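Local atomic coordinates of putative diflavin flavoprotein A 3 (Synechocystis sp., PDB entry 6H0C), a protein that probably transfers electrons from NADH to oxygen, reducing it to water, and is represented here by its flavodiiron core of metallo-beta-lactamase-like and flavodoxin-like domains. Residues 47-52 / 74-79; 103-108 / 126-131; 144-149 / 158-163. One frame throughout, in Å; residues are numbered along the deposited sequence.

All three contacts lie in the metallo-beta-lactamase-like domain. Contacts 1 and 2 each join the two strands of a beta-alpha-beta unit, and both belong to one mixed sheet. Strands 78-80 and 103-106 are neighbours there, so the two contacts are continuous through main-chain bonds. Contact 3 is a hairpin in the domain's second sheet. It is the most buried of the three; the other two are only partly buried. Contact 1 mixes a carboxylate, a lysine and a tyrosine with aliphatic packing. Contact 2 pairs its strands by main-chain bonds, one weak, with aliphatic and sulfur packing and a bridging water. Contact 3 has two hydrogen-bonded pairs. On one face an aromatic ring, a threonine and aliphatic groups pack against contacts 1 and 2.

Contact 1 of 3, residues 47-52 / 74-79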
loop_
_atom_site.group_PDB
_atom_site.type_symbol
_atom_site.label_atom_id
_atom_site.label_comp_id
_atom_site.label_asym_id
_atom_site.label_seq_id
_atom_site.Cartn_x
_atom_site.Cartn_y
_atom_site.Cartn_z
ATOM N N ASP A 47 13.296 -25.887 10.936
ATOM C CA ASP A 47 12.837 -26.476 12.197
ATOM C C ASP A 47 11.415 -26.019 12.491
ATOM O O ASP A 47 10.592 -26.781 13.005
ATOM C CB ASP A 47 13.756 -26.102 13.354
ATOM C CG ASP A 47 15.151 -26.662 13.192
ATOM O OD1 ASP A 47 15.335 -27.614 12.399
ATOM O OD2 ASP A 47 16.063 -26.141 13.865
ATOM N N LYS A 48 11.135 -24.762 12.165
ATOM C CA LYS A 48 9.774 -24.268 12.195
ATOM C C LYS A 48 9.369 -23.843 10.795
ATOM O O LYS A 48 10.220 -23.602 9.942
ATOM C CB LYS A 48 9.638 -23.131 13.198
ATOM C CG LYS A 48 9.764 -23.644 14.617
ATOM C CD LYS A 48 9.285 -22.668 15.650
ATOM C CE LYS A 48 9.175 -23.372 16.978
ATOM N NZ LYS A 48 8.347 -24.598 16.816
ATOM N N ILE A 49 8.065 -23.786 10.556
ATOM C CA ILE A 49 7.542 -23.497 9.229
ATOM C C ILE A 49 6.776 -22.190 9.239
ATOM O O ILE A 49 5.858 -22.008 10.043
ATOM C CB ILE A 49 6.627 -24.624 8.730
ATOM C CG1 ILE A 49 7.406 -25.940 8.691
ATOM C CG2 ILE A 49 6.042 -24.273 7.369
ATOM C CD1 ILE A 49 6.576 -27.125 8.284
ATOM N N ALA A 50 7.161 -21.281 8.349
ATOM C CA ALA A 50 6.521 -19.967 8.267
ATOM C C ALA A 50 6.030 -19.705 6.859
ATOM O O ALA A 50 6.731 -19.991 5.884
ATOM C CB ALA A 50 7.477 -18.867 8.700
ATOM N N LEU A 51 4.817 -19.168 6.768
ATOM C CA LEU A 51 4.232 -18.764 5.498
ATOM C C LEU A 51 4.056 -17.249 5.476
ATOM O O LEU A 51 3.380 -16.692 6.349
ATOM C CB LEU A 51 2.881 -19.452 5.274
ATOM C CG LEU A 51 2.127 -19.013 4.015
ATOM C CD1 LEU A 51 2.889 -19.425 2.767
ATOM C CD2 LEU A 51 0.720 -19.582 3.999
ATOM N N PHE A 52 4.670 -16.587 4.491
ATOM C CA PHE A 52 4.495 -15.146 4.287
ATOM C C PHE A 52 3.320 -14.820 3.365
ATOM O O PHE A 52 3.266 -15.310 2.235
ATOM C CB PHE A 52 5.745 -14.515 3.667
ATOM C CG PHE A 52 6.971 -14.522 4.554
ATOM C CD1 PHE A 52 7.406 -13.348 5.163
ATOM C CD2 PHE A 52 7.727 -15.685 4.726
ATOM C CE1 PHE A 52 8.559 -13.335 5.944
ATOM C CE2 PHE A 52 8.881 -15.681 5.508
ATOM C CZ PHE A 52 9.296 -14.503 6.115
ATOM N N ASN A 74 -1.444 -28.454 9.280
ATOM C CA ASN A 74 -1.344 -28.669 10.716
ATOM C C ASN A 74 0.077 -28.467 11.208
ATOM O O ASN A 74 0.299 -28.316 12.404
ATOM C CB ASN A 74 -1.828 -30.068 11.092
ATOM C CG ASN A 74 -3.312 -30.232 10.899
ATOM O OD1 ASN A 74 -4.108 -29.774 11.718
ATOM N ND2 ASN A 74 -3.700 -30.877 9.806
ATOM N N SER A 75 1.036 -28.466 10.283
ATOM C CA SER A 75 2.444 -28.300 10.634
ATOM C C SER A 75 2.910 -26.855 10.469
ATOM O O SER A 75 4.060 -26.524 10.766
ATOM C CB SER A 75 3.317 -29.220 9.784
ATOM O OG SER A 75 3.197 -28.888 8.412
ATOM N N LEU A 76 2.011 -25.999 9.994
ATOM C CA LEU A 76 2.311 -24.582 9.850
ATOM C C LEU A 76 2.473 -23.905 11.212
ATOM O O LEU A 76 1.519 -23.806 11.979
ATOM C CB LEU A 76 1.212 -23.888 9.048
ATOM C CG LEU A 76 1.555 -22.489 8.552
ATOM C CD1 LEU A 76 2.784 -22.539 7.645
ATOM C CD2 LEU A 76 0.362 -21.918 7.814
ATOM N N ASP A 77 3.679 -23.432 11.505
ATOM C CA ASP A 77 3.943 -22.767 12.777
ATOM C C ASP A 77 3.571 -21.289 12.763
ATOM O O ASP A 77 3.032 -20.770 13.750
ATOM C CB ASP A 77 5.415 -22.902 13.162
ATOM C CG ASP A 77 5.806 -24.331 13.463
ATOM O OD1 ASP A 77 5.331 -24.869 14.482
ATOM O OD2 ASP A 77 6.594 -24.915 12.688
ATOM N N TYR A 78 3.872 -20.608 11.655
ATOM C CA TYR A 78 3.704 -19.158 11.598
ATOM C C TYR A 78 3.076 -18.674 10.315
ATOM O O TYR A 78 3.368 -19.197 9.231
ATOM C CB TYR A 78 5.047 -18.447 11.775
ATOM C CG TYR A 78 5.713 -18.741 13.097
ATOM C CD1 TYR A 78 5.227 -18.191 14.282
ATOM C CD2 TYR A 78 6.832 -19.564 13.160
ATOM C CE1 TYR A 78 5.832 -18.460 15.492
ATOM C CE2 TYR A 78 7.443 -19.836 14.364
ATOM C CZ TYR A 78 6.940 -19.280 15.526
ATOM O OH TYR A 78 7.553 -19.548 16.725
ATOM N N VAL A 79 2.220 -17.664 10.446
ATOM C CA VAL A 79 1.795 -16.894 9.289
ATOM C C VAL A 79 2.267 -15.445 9.462
ATOM O O VAL A 79 1.834 -14.727 10.371
ATOM C CB VAL A 79 0.271 -16.966 9.071
ATOM C CG1 VAL A 79 -0.118 -16.126 7.858
ATOM C CG2 VAL A 79 -0.150 -18.405 8.856
#
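The beta-alpha-beta unit of strand 49-52, helix 60-70 and strand 78-80 brings Ile49, Ala50 and Leu51 alongside Asp77, Tyr78 and Val79. The two strands are parallel. Leu51 N donates to Tyr78 O at 2.9 Å. Ile49 O accepts from Tyr78 N at 2.9 Å and also, weakly, from Asp77 N.

Asp77 extends this pairing with its side chain. Its chi1 of -66° sets CG beside its own backbone N. Asp77 OD2 takes the Ile49 N-H at 2.8 Å through its anti lone pair. Asp77 OD1 faces Lys48 NZ in a long salt bridge of 3.8 Å. The Lys48 and Asp77 side chains cross at about a right angle. Lys48 CD reaches the edge of the Tyr78 ring, 3.6 Å from Tyr78 CE2, and also lies near Tyr78 OH.

Ala50 CB and Tyr78 CB meet on the same sheet face. On the face of Leu51 and Val79, Leu76 CD1 touches Leu51 CB and also lies 3.7 Å from Ile49 CG2. Leu95 and Leu92 of helix 86-98 cover this side. Such parallel pairing across a helical crossover is typical of the alpha/beta layers of the metallo-beta-lactamase fold.

Contact 2 of 3, residues 103-108 / 126-131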
loop_
_atom_site.group_PDB
_atom_site.type_symbol
_atom_site.label_atom_id
_atom_site.label_comp_id
_atom_site.label_asym_id
_atom_site.label_seq_id
_atom_site.Cartn_x
_atom_site.Cartn_y
_atom_site.Cartn_z
ATOM N N THR A 103 0.643 -19.328 14.678
ATOM C CA THR A 103 0.656 -17.999 15.275
ATOM C C THR A 103 0.803 -16.921 14.203
ATOM O O THR A 103 1.607 -17.056 13.277
ATOM C CB THR A 103 1.793 -17.859 16.280
ATOM O OG1 THR A 103 1.585 -18.792 17.343
ATOM C CG2 THR A 103 1.824 -16.457 16.853
ATOM N N ILE A 104 0.021 -15.853 14.323
ATOM C CA ILE A 104 0.143 -14.741 13.396
ATOM C C ILE A 104 1.302 -13.828 13.800
ATOM O O ILE A 104 1.427 -13.433 14.959
ATOM C CB ILE A 104 -1.155 -13.920 13.325
ATOM C CG1 ILE A 104 -2.288 -14.771 12.745
ATOM C CG2 ILE A 104 -0.932 -12.655 12.490
ATOM C CD1 ILE A 104 -3.660 -14.472 13.334
ATOM N N ILE A 105 2.149 -13.507 12.830
ATOM C CA ILE A 105 3.274 -12.603 13.032
ATOM C C ILE A 105 3.071 -11.325 12.216
ATOM O O ILE A 105 2.915 -11.388 10.989
ATOM C CB ILE A 105 4.605 -13.259 12.609
ATOM C CG1 ILE A 105 4.809 -14.583 13.344
ATOM C CG2 ILE A 105 5.763 -12.301 12.830
ATOM C CD1 ILE A 105 4.850 -14.440 14.850
ATOM N N CYS A 106 3.082 -10.170 12.876
ATOM C CA CYS A 106 2.835 -8.915 12.165
ATOM C C CYS A 106 3.212 -7.679 12.985
ATOM O O CYS A 106 3.590 -7.782 14.147
ATOM C CB CYS A 106 1.360 -8.834 11.751
ATOM S SG CYS A 106 0.203 -8.713 13.143
ATOM N N SER A 107 3.099 -6.508 12.374
ATOM C CA SER A 107 3.413 -5.267 13.063
ATOM C C SER A 107 2.282 -4.870 14.004
ATOM O O SER A 107 1.194 -5.452 13.985
ATOM C CB SER A 107 3.665 -4.144 12.064
ATOM O OG SER A 107 2.431 -3.657 11.565
ATOM N N ASN A 108 2.541 -3.867 14.828
ATOM C CA ASN A 108 1.543 -3.437 15.789
ATOM C C ASN A 108 0.316 -2.813 15.127
ATOM O O ASN A 108 -0.816 -3.141 15.499
ATOM C CB ASN A 108 2.149 -2.460 16.787
ATOM C CG ASN A 108 1.209 -2.157 17.917
ATOM O OD1 ASN A 108 1.005 -2.989 18.795
ATOM N ND2 ASN A 108 0.608 -0.971 17.894
ATOM N N PRO A 126 -3.330 -16.939 18.068
ATOM C CA PRO A 126 -2.640 -15.863 18.772
ATOM C C PRO A 126 -1.856 -14.994 17.789
ATOM O O PRO A 126 -1.446 -15.460 16.720
ATOM C CB PRO A 126 -1.712 -16.613 19.729
ATOM C CG PRO A 126 -1.410 -17.878 19.015
ATOM C CD PRO A 126 -2.676 -18.242 18.268
ATOM N N ILE A 127 -1.687 -13.730 18.154
ATOM C CA ILE A 127 -0.900 -12.781 17.384
ATOM C C ILE A 127 0.345 -12.410 18.165
ATOM O O ILE A 127 0.259 -12.028 19.336
ATOM C CB ILE A 127 -1.691 -11.500 17.077
ATOM C CG1 ILE A 127 -2.888 -11.808 16.181
ATOM C CG2 ILE A 127 -0.787 -10.455 16.435
ATOM C CD1 ILE A 127 -3.884 -10.664 16.086
ATOM N N GLN A 128 1.502 -12.528 17.527
ATOM C CA GLN A 128 2.729 -12.036 18.129
ATOM C C GLN A 128 3.203 -10.804 17.361
ATOM O O GLN A 128 3.578 -10.894 16.188
ATOM C CB GLN A 128 3.804 -13.120 18.148
ATOM C CG GLN A 128 5.087 -12.710 18.869
ATOM C CD GLN A 128 6.115 -13.835 18.933
ATOM O OE1 GLN A 128 5.769 -15.021 18.890
ATOM N NE2 GLN A 128 7.388 -13.464 19.029
ATOM N N VAL A 129 3.166 -9.652 18.023
ATOM C CA VAL A 129 3.557 -8.391 17.404
ATOM C C VAL A 129 5.075 -8.244 17.305
ATOM O O VAL A 129 5.807 -8.519 18.253
ATOM C CB VAL A 129 2.983 -7.202 18.179
ATOM C CG1 VAL A 129 3.489 -5.904 17.602
ATOM C CG2 VAL A 129 1.465 -7.249 18.142
ATOM N N MET A 130 5.543 -7.808 16.143
ATOM C CA MET A 130 6.967 -7.589 15.934
ATOM C C MET A 130 7.285 -6.104 15.715
ATOM O O MET A 130 6.586 -5.386 14.988
ATOM C CB MET A 130 7.470 -8.426 14.754
ATOM C CG MET A 130 7.375 -9.942 14.965
ATOM S SD MET A 130 8.451 -10.542 16.296
ATOM C CE MET A 130 8.439 -12.310 15.989
ATOM N N LYS A 131 8.346 -5.665 16.382
ATOM C CA LYS A 131 8.841 -4.301 16.322
ATOM C C LYS A 131 10.224 -4.335 15.670
ATOM O O LYS A 131 10.786 -5.412 15.457
ATOM C CB LYS A 131 8.894 -3.700 17.734
ATOM C CG LYS A 131 9.480 -2.305 17.829
ATOM C CD LYS A 131 9.494 -1.798 19.274
ATOM C CE LYS A 131 9.907 -0.325 19.354
ATOM N NZ LYS A 131 9.918 0.178 20.765
HETATM O O HOH W 1 5.330 -3.149 15.093
#
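Main-chain hydrogen bonds join Ile104 and Cys106 to Pro126, Gln128 and Met130. Ile104 N donates to Pro126 O at 2.8 Å. Gln128 N donates to Ile104 O at 2.7 Å. Met130 N reaches Cys106 O at 2.8 Å. The bond from Cys106 N to Gln128 O is weak at 3.4 Å.

One water extends the pairing. It accepts from Asn108 N and donates to Met130 O at 2.6 Å. Ser107 is the N-cap of helix 108-117. Its OG bonds to Ala110 N and Gly156 O. The helix connects the two parallel strands in a beta-alpha-beta crossover, and strand 127-129 is the last of its sheet within the chain.

Apolar packing differs on the two faces. On one, Ile104 CB and CD1 both lie near Ile127 CG1, and Cys106 SG meets Ile127 CG2 at 3.9 Å. Ala111 and Leu114 of the helix cover this face. On the other, Ile105 and Gln128 run side by side and point the same way. Ile105 CD1 lies against Gln128 CB, while Ile105 CG2 meets Met130 CG at 3.6 Å. The Met130 chain bends at chi2 (-65°) and brings CE near the same methyl.

At the two ends, Thr103 OG1 lies 3.5 Å from Pro126 CG, and Val129 CG1 packs on Asn108 CB.

Contact 3 of 3, residues 144-149 / 158-163; sequences LTFIPT and LCTYDP
Phe146 and Thr160 form a non-hydrogen-bonded pair in the antiparallel hairpin of strands 143-148 and 158-162. The hairpin lies in the second sheet of the metallo-beta-lactamase-like domain. Within it, hydrogen-bonded pairs flank the Phe146-Thr160 pair. Thr145 and Tyr161 exchange two bonds: Tyr161 N to Thr145 O is 2.9 Å, and the return bond starts at Thr145 N. Ile147 and Cys159 also exchange two. Ile147 N donates to Cys159 O at 2.8 Å. Cys159 N donates back to Ile147 O.

The side chain of Phe146 can be followed outward. Phe146 CB lies 4.0 Å from Leu158 CD1. With chi1 at -62°, CG sits beside the backbone N, and the Phe146 side chain runs alongside that of Thr160, pointing the same way. Phe146 CD2 meets Thr160 OG1 at 3.4 Å and also touches Leu158 CD2. CE2 is close to both OG1 and CG2 of Thr160. Farther out, CZ packs on Ile105 CG2, and CE1 meets Met130 CE. The ring therefore joins the hairpin to the neighbouring sheet.

The other branch of Leu158, CD1, rests on Pro148, 3.6 Å from Pro148 N. Leu144 is placed toward the other end of the pairing. Its CB lies near Thr160 CG2, and CD2 packs on Asp162 CB. The Asp162 carboxylate has polar partners outside the hairpin: OD2 bonds to His142 ND1 and OD1 to Arg164 N.

On the opposite face of the sheet, Cys159 packs on Leu217 of helix 207-217. Thr149 OG1, which bonds to Gln157 NE2, lies 3.5 Å from Cys159 SG.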
loop_
_atom_site.group_PDB
_atom_site.type_symbol
_atom_site.label_atom_id
_atom_site.label_comp_id
_atom_site.label_asym_id
_atom_site.label_seq_id
_atom_site.Cartn_x
_atom_site.Cartn_y
_atom_site.Cartn_z
ATOM N N LEU A 144 15.074 -14.715 11.595
ATOM C CA LEU A 144 14.484 -13.560 10.951
ATOM C C LEU A 144 14.612 -12.310 11.816
ATOM O O LEU A 144 14.478 -12.373 13.039
ATOM C CB LEU A 144 13.011 -13.831 10.643
ATOM C CG LEU A 144 12.711 -15.151 9.929
ATOM C CD1 LEU A 144 11.201 -15.298 9.705
ATOM C CD2 LEU A 144 13.487 -15.264 8.614
ATOM N N THR A 145 14.879 -11.178 11.168
ATOM C CA THR A 145 14.810 -9.873 11.818
ATOM C C THR A 145 13.702 -9.044 11.162
ATOM O O THR A 145 13.566 -9.036 9.936
ATOM C CB THR A 145 16.155 -9.126 11.736
ATOM O OG1 THR A 145 17.132 -9.838 12.499
ATOM C CG2 THR A 145 16.026 -7.722 12.307
ATOM N N PHE A 146 12.903 -8.353 11.968
ATOM C CA PHE A 146 11.782 -7.604 11.415
ATOM C C PHE A 146 12.036 -6.101 11.371
ATOM O O PHE A 146 12.675 -5.539 12.255
ATOM C CB PHE A 146 10.512 -7.931 12.208
ATOM C CG PHE A 146 10.131 -9.380 12.130
ATOM C CD1 PHE A 146 10.541 -10.275 13.110
ATOM C CD2 PHE A 146 9.414 -9.864 11.043
ATOM C CE1 PHE A 146 10.212 -11.626 13.022
ATOM C CE2 PHE A 146 9.082 -11.204 10.948
ATOM C CZ PHE A 146 9.481 -12.090 11.938
ATOM N N ILE A 147 11.531 -5.465 10.321
ATOM C CA ILE A 147 11.668 -4.027 10.113
ATOM C C ILE A 147 10.332 -3.395 9.718
ATOM O O ILE A 147 9.925 -3.498 8.551
ATOM C CB ILE A 147 12.690 -3.688 8.992
ATOM C CG1 ILE A 147 14.000 -4.459 9.181
ATOM C CG2 ILE A 147 12.916 -2.175 8.936
ATOM C CD1 ILE A 147 14.099 -5.721 8.368
ATOM N N PRO A 148 9.640 -2.752 10.681
ATOM C CA PRO A 148 8.433 -1.981 10.342
ATOM C C PRO A 148 8.725 -0.879 9.307
ATOM O O PRO A 148 9.700 -0.141 9.441
ATOM C CB PRO A 148 8.006 -1.379 11.691
ATOM C CG PRO A 148 8.546 -2.340 12.715
ATOM C CD PRO A 148 9.877 -2.791 12.139
ATOM N N THR A 149 7.900 -0.779 8.272
ATOM C CA THR A 149 8.121 0.242 7.260
ATOM C C THR A 149 6.791 0.898 6.898
ATOM O O THR A 149 6.307 0.775 5.771
ATOM C CB THR A 149 8.797 -0.339 5.996
ATOM O OG1 THR A 149 8.052 -1.468 5.523
ATOM C CG2 THR A 149 10.225 -0.782 6.306
ATOM N N LEU A 158 5.401 -4.356 7.158
ATOM C CA LEU A 158 6.477 -4.986 7.900
ATOM C C LEU A 158 7.376 -5.762 6.960
ATOM O O LEU A 158 6.916 -6.677 6.281
ATOM C CB LEU A 158 5.900 -5.917 8.959
ATOM C CG LEU A 158 6.912 -6.641 9.843
ATOM C CD1 LEU A 158 7.573 -5.664 10.812
ATOM C CD2 LEU A 158 6.235 -7.780 10.590
ATOM N N CYS A 159 8.650 -5.391 6.897
ATOM C CA CYS A 159 9.616 -6.143 6.100
ATOM C C CYS A 159 10.365 -7.128 6.984
ATOM O O CYS A 159 10.450 -6.940 8.194
ATOM C CB CYS A 159 10.612 -5.206 5.405
ATOM S SG CYS A 159 9.887 -4.069 4.186
ATOM N N THR A 160 10.929 -8.161 6.370
ATOM C CA THR A 160 11.605 -9.228 7.097
ATOM C C THR A 160 12.910 -9.619 6.413
ATOM O O THR A 160 12.938 -9.793 5.199
ATOM C CB THR A 160 10.723 -10.490 7.193
ATOM O OG1 THR A 160 9.414 -10.139 7.657
ATOM C CG2 THR A 160 11.364 -11.528 8.125
ATOM N N TYR A 161 13.982 -9.768 7.183
ATOM C CA TYR A 161 15.248 -10.205 6.623
ATOM C C TYR A 161 15.609 -11.601 7.110
ATOM O O TYR A 161 15.569 -11.869 8.309
ATOM C CB TYR A 161 16.364 -9.229 6.988
ATOM C CG TYR A 161 17.700 -9.604 6.386
ATOM C CD1 TYR A 161 17.873 -9.629 5.011
ATOM C CD2 TYR A 161 18.788 -9.931 7.193
ATOM C CE1 TYR A 161 19.084 -9.966 4.446
ATOM C CE2 TYR A 161 20.009 -10.275 6.641
ATOM C CZ TYR A 161 20.154 -10.285 5.261
ATOM O OH TYR A 161 21.360 -10.627 4.682
ATOM N N ASP A 162 15.950 -12.488 6.179
ATOM C CA ASP A 162 16.448 -13.824 6.520
ATOM C C ASP A 162 17.945 -13.895 6.230
ATOM O O ASP A 162 18.355 -13.972 5.071
ATOM C CB ASP A 162 15.702 -14.911 5.732
ATOM C CG ASP A 162 16.104 -16.329 6.144
ATOM O OD1 ASP A 162 17.094 -16.489 6.901
ATOM O OD2 ASP A 162 15.431 -17.291 5.692
ATOM N N PRO A 163 18.770 -13.865 7.288
ATOM C CA PRO A 163 20.222 -13.839 7.095
ATOM C C PRO A 163 20.765 -15.133 6.486
ATOM O O PRO A 163 21.828 -15.108 5.873
ATOM C CB PRO A 163 20.758 -13.627 8.515
ATOM C CG PRO A 163 19.674 -14.136 9.412
ATOM C CD PRO A 163 18.396 -13.791 8.711
#